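Local atomic coordinates of microtubule-associated protein 1A/1B, light chain 3, putative (Trypanosoma brucei, PDB entry 3H9D), a protein that belongs to the ubiquitin-like ATG8 family of autophagy proteins and probably binds phosphatidylethanolamine on membranes. Residues E37-Y40 and N41-I44. Numbering follows the deposited sequence.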
ATOM      1  N   GLU A  37       3.643 -10.559  -8.573  1.00 21.76           N
ATOM      2  CA  GLU A  37       3.669  -9.344  -9.398  1.00 20.66           C
ATOM      3  C   GLU A  37       5.024  -9.093 -10.055  1.00 19.72           C
ATOM      4  O   GLU A  37       6.037  -9.508  -9.538  1.00 18.02           O
ATOM      5  CB  GLU A  37       3.226  -8.139  -8.557  1.00 21.23           C
ATOM      6  CG  GLU A  37       1.802  -8.268  -7.987  1.00 18.51           C
ATOM      7  CD  GLU A  37       1.471  -7.158  -7.006  1.00 19.44           C
ATOM      8  OE1 GLU A  37       0.794  -6.188  -7.406  1.00 20.12           O
ATOM      9  OE2 GLU A  37       1.913  -7.241  -5.849  1.00 18.25           O
ATOM     10  N   LYS A  38       5.049  -8.435 -11.213  1.00 21.70           N
ATOM     11  CA  LYS A  38       6.326  -8.193 -11.884  1.00 23.03           C
ATOM     12  C   LYS A  38       7.219  -7.239 -11.095  1.00 24.36           C
ATOM     13  O   LYS A  38       6.738  -6.238 -10.551  1.00 24.96           O
ATOM     14  CB  LYS A  38       6.152  -7.705 -13.337  1.00 21.12           C
ATOM     15  CG  LYS A  38       5.692  -6.282 -13.488  1.00 22.34           C
ATOM     16  CD  LYS A  38       5.828  -5.773 -14.904  1.00 21.33           C
ATOM     17  CE  LYS A  38       7.183  -5.122 -15.141  1.00 22.07           C
ATOM     18  NZ  LYS A  38       7.275  -4.606 -16.527  1.00 22.50           N
ATOM     19  N   VAL A  39       8.511  -7.567 -11.032  1.00 25.68           N
ATOM     20  CA  VAL A  39       9.544  -6.608 -10.632  1.00 26.11           C
ATOM     21  C   VAL A  39       9.404  -5.351 -11.499  1.00 27.02           C
ATOM     22  O   VAL A  39       9.413  -5.441 -12.729  1.00 25.66           O
ATOM     23  CB  VAL A  39      10.973  -7.212 -10.790  1.00 26.89           C
ATOM     24  CG1 VAL A  39      12.062  -6.135 -10.658  1.00 23.68           C
ATOM     25  CG2 VAL A  39      11.206  -8.342  -9.784  1.00 26.96           C
ATOM     26  N   TYR A  40       9.263  -4.194 -10.852  1.00 28.81           N
ATOM     27  CA  TYR A  40       9.137  -2.896 -11.544  1.00 31.70           C
ATOM     28  C   TYR A  40      10.113  -2.724 -12.724  1.00 32.18           C
ATOM     29  O   TYR A  40       9.696  -2.355 -13.826  1.00 33.22           O
ATOM     30  CB  TYR A  40       9.259  -1.729 -10.534  1.00 33.76           C
ATOM     31  CG  TYR A  40       9.624  -0.395 -11.148  1.00 35.51           C
ATOM     32  CD1 TYR A  40       8.647   0.438 -11.694  1.00 40.15           C
ATOM     33  CD2 TYR A  40      10.951   0.030 -11.186  1.00 38.46           C
ATOM     34  CE1 TYR A  40       8.986   1.665 -12.270  1.00 42.78           C
ATOM     35  CE2 TYR A  40      11.303   1.239 -11.759  1.00 40.16           C
ATOM     36  CZ  TYR A  40      10.320   2.059 -12.298  1.00 44.07           C
ATOM     37  OH  TYR A  40      10.682   3.271 -12.864  1.00 43.60           O
ATOM     38  N   ASN A  41      11.392  -3.006 -12.471  1.00 32.73           N
ATOM     39  CA  ASN A  41      12.501  -2.893 -13.437  1.00 33.90           C
ATOM     40  C   ASN A  41      12.398  -3.699 -14.742  1.00 32.75           C
ATOM     41  O   ASN A  41      12.827  -3.247 -15.801  1.00 32.82           O
ATOM     42  CB  ASN A  41      13.793  -3.377 -12.768  1.00 34.64           C
ATOM     43  CG  ASN A  41      14.244  -2.494 -11.645  1.00 38.26           C
ATOM     44  OD1 ASN A  41      15.125  -1.646 -11.832  1.00 45.50           O
ATOM     45  ND2 ASN A  41      13.675  -2.697 -10.454  1.00 36.08           N
ATOM     46  N   SER A  42      11.882  -4.915 -14.648  1.00 32.73           N
ATOM     47  CA  SER A  42      11.999  -5.889 -15.736  1.00 33.10           C
ATOM     48  C   SER A  42      11.066  -5.709 -16.943  1.00 33.08           C
ATOM     49  O   SER A  42      10.018  -5.072 -16.856  1.00 32.38           O
ATOM     50  CB  SER A  42      11.881  -7.303 -15.176  1.00 32.21           C
ATOM     51  OG  SER A  42      10.800  -7.394 -14.279  1.00 32.87           O
ATOM     52  N   ASP A  43      11.469  -6.304 -18.063  1.00 34.07           N
ATOM     53  CA  ASP A  43      10.721  -6.265 -19.314  1.00 35.73           C
ATOM     54  C   ASP A  43       9.712  -7.425 -19.451  1.00 35.72           C
ATOM     55  O   ASP A  43       9.351  -7.840 -20.548  1.00 36.51           O
ATOM     56  CB  ASP A  43      11.708  -6.275 -20.479  1.00 36.57           C
ATOM     57  CG  ASP A  43      11.063  -5.910 -21.791  1.00 40.05           C
ATOM     58  OD1 ASP A  43       9.966  -5.304 -21.774  1.00 43.82           O
ATOM     59  OD2 ASP A  43      11.653  -6.241 -22.841  1.00 44.85           O
ATOM     60  N   ILE A  44       9.244  -7.936 -18.327  1.00 35.17           N
ATOM     61  CA  ILE A  44       8.286  -9.026 -18.335  1.00 35.16           C
ATOM     62  C   ILE A  44       6.843  -8.505 -18.118  1.00 35.10           C
ATOM     63  O   ILE A  44       6.626  -7.480 -17.463  1.00 35.46           O
ATOM     64  CB  ILE A  44       8.715 -10.115 -17.317  1.00 34.74           C
ATOM     65  CG1 ILE A  44       8.083 -11.472 -17.657  1.00 34.98           C
ATOM     66  CG2 ILE A  44       8.474  -9.646 -15.879  1.00 32.24           C
ATOM     67  CD1 ILE A  44       8.958 -12.670 -17.262  1.00 35.90           C
TER
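Lys38, Val39 and Ser42 make a local contact round a tight turn, where the chain leaves the end of strand 31-38 and doubles back at the protein surface. Val39 O receives two donors from the same serine: the backbone N of Ser42 at 3.2 Å and Ser42 OG at 2.9 Å. Both come from one face of the carbonyl plane, but the hydroxyl lies much nearer that plane, while the amide sits well above it. The hydroxyl gets there because OG lies between the backbone N and the carbonyl carbon (chi1 46°), which also brings it 3.5 Å from Val39 CB. With Tyr40 and Asn41 at its corners, both in helical backbone conformations, Val39-Ser42 is a beta turn of the type I/III kind. It begins the connection between the antiparallel strands 31-38 and 51-55, the first hairpin of the ubiquitin-like beta-grasp fold.

From the strand side, Lys38 reaches across to the returning chain. Its side chain bends at chi3 (-90°), and NZ ends between two backbone carbonyls, 2.8 Å from Ser42 O and 3.1 Å from Ile44 O, each approached only slightly out of its carbonyl plane. Two bonds thus hold the ammonium group, whose charge would probably polarise both peptide groups. Nearer the backbone, Lys38 CB rests on Ile44 CG2 at 4.0 Å.

At the turn's outer corner, the Asn41 amide stands nearly perpendicular to the Tyr40 ring, with ND2 3.9 Å from Tyr40 CD2 and 3.8 Å from Val39 CG1. Strand 108-113 runs alongside: Val39 pairs through its backbone with Tyr112, the Ser42 side chain touches Ser113 and that of Ile44 touches Tyr112.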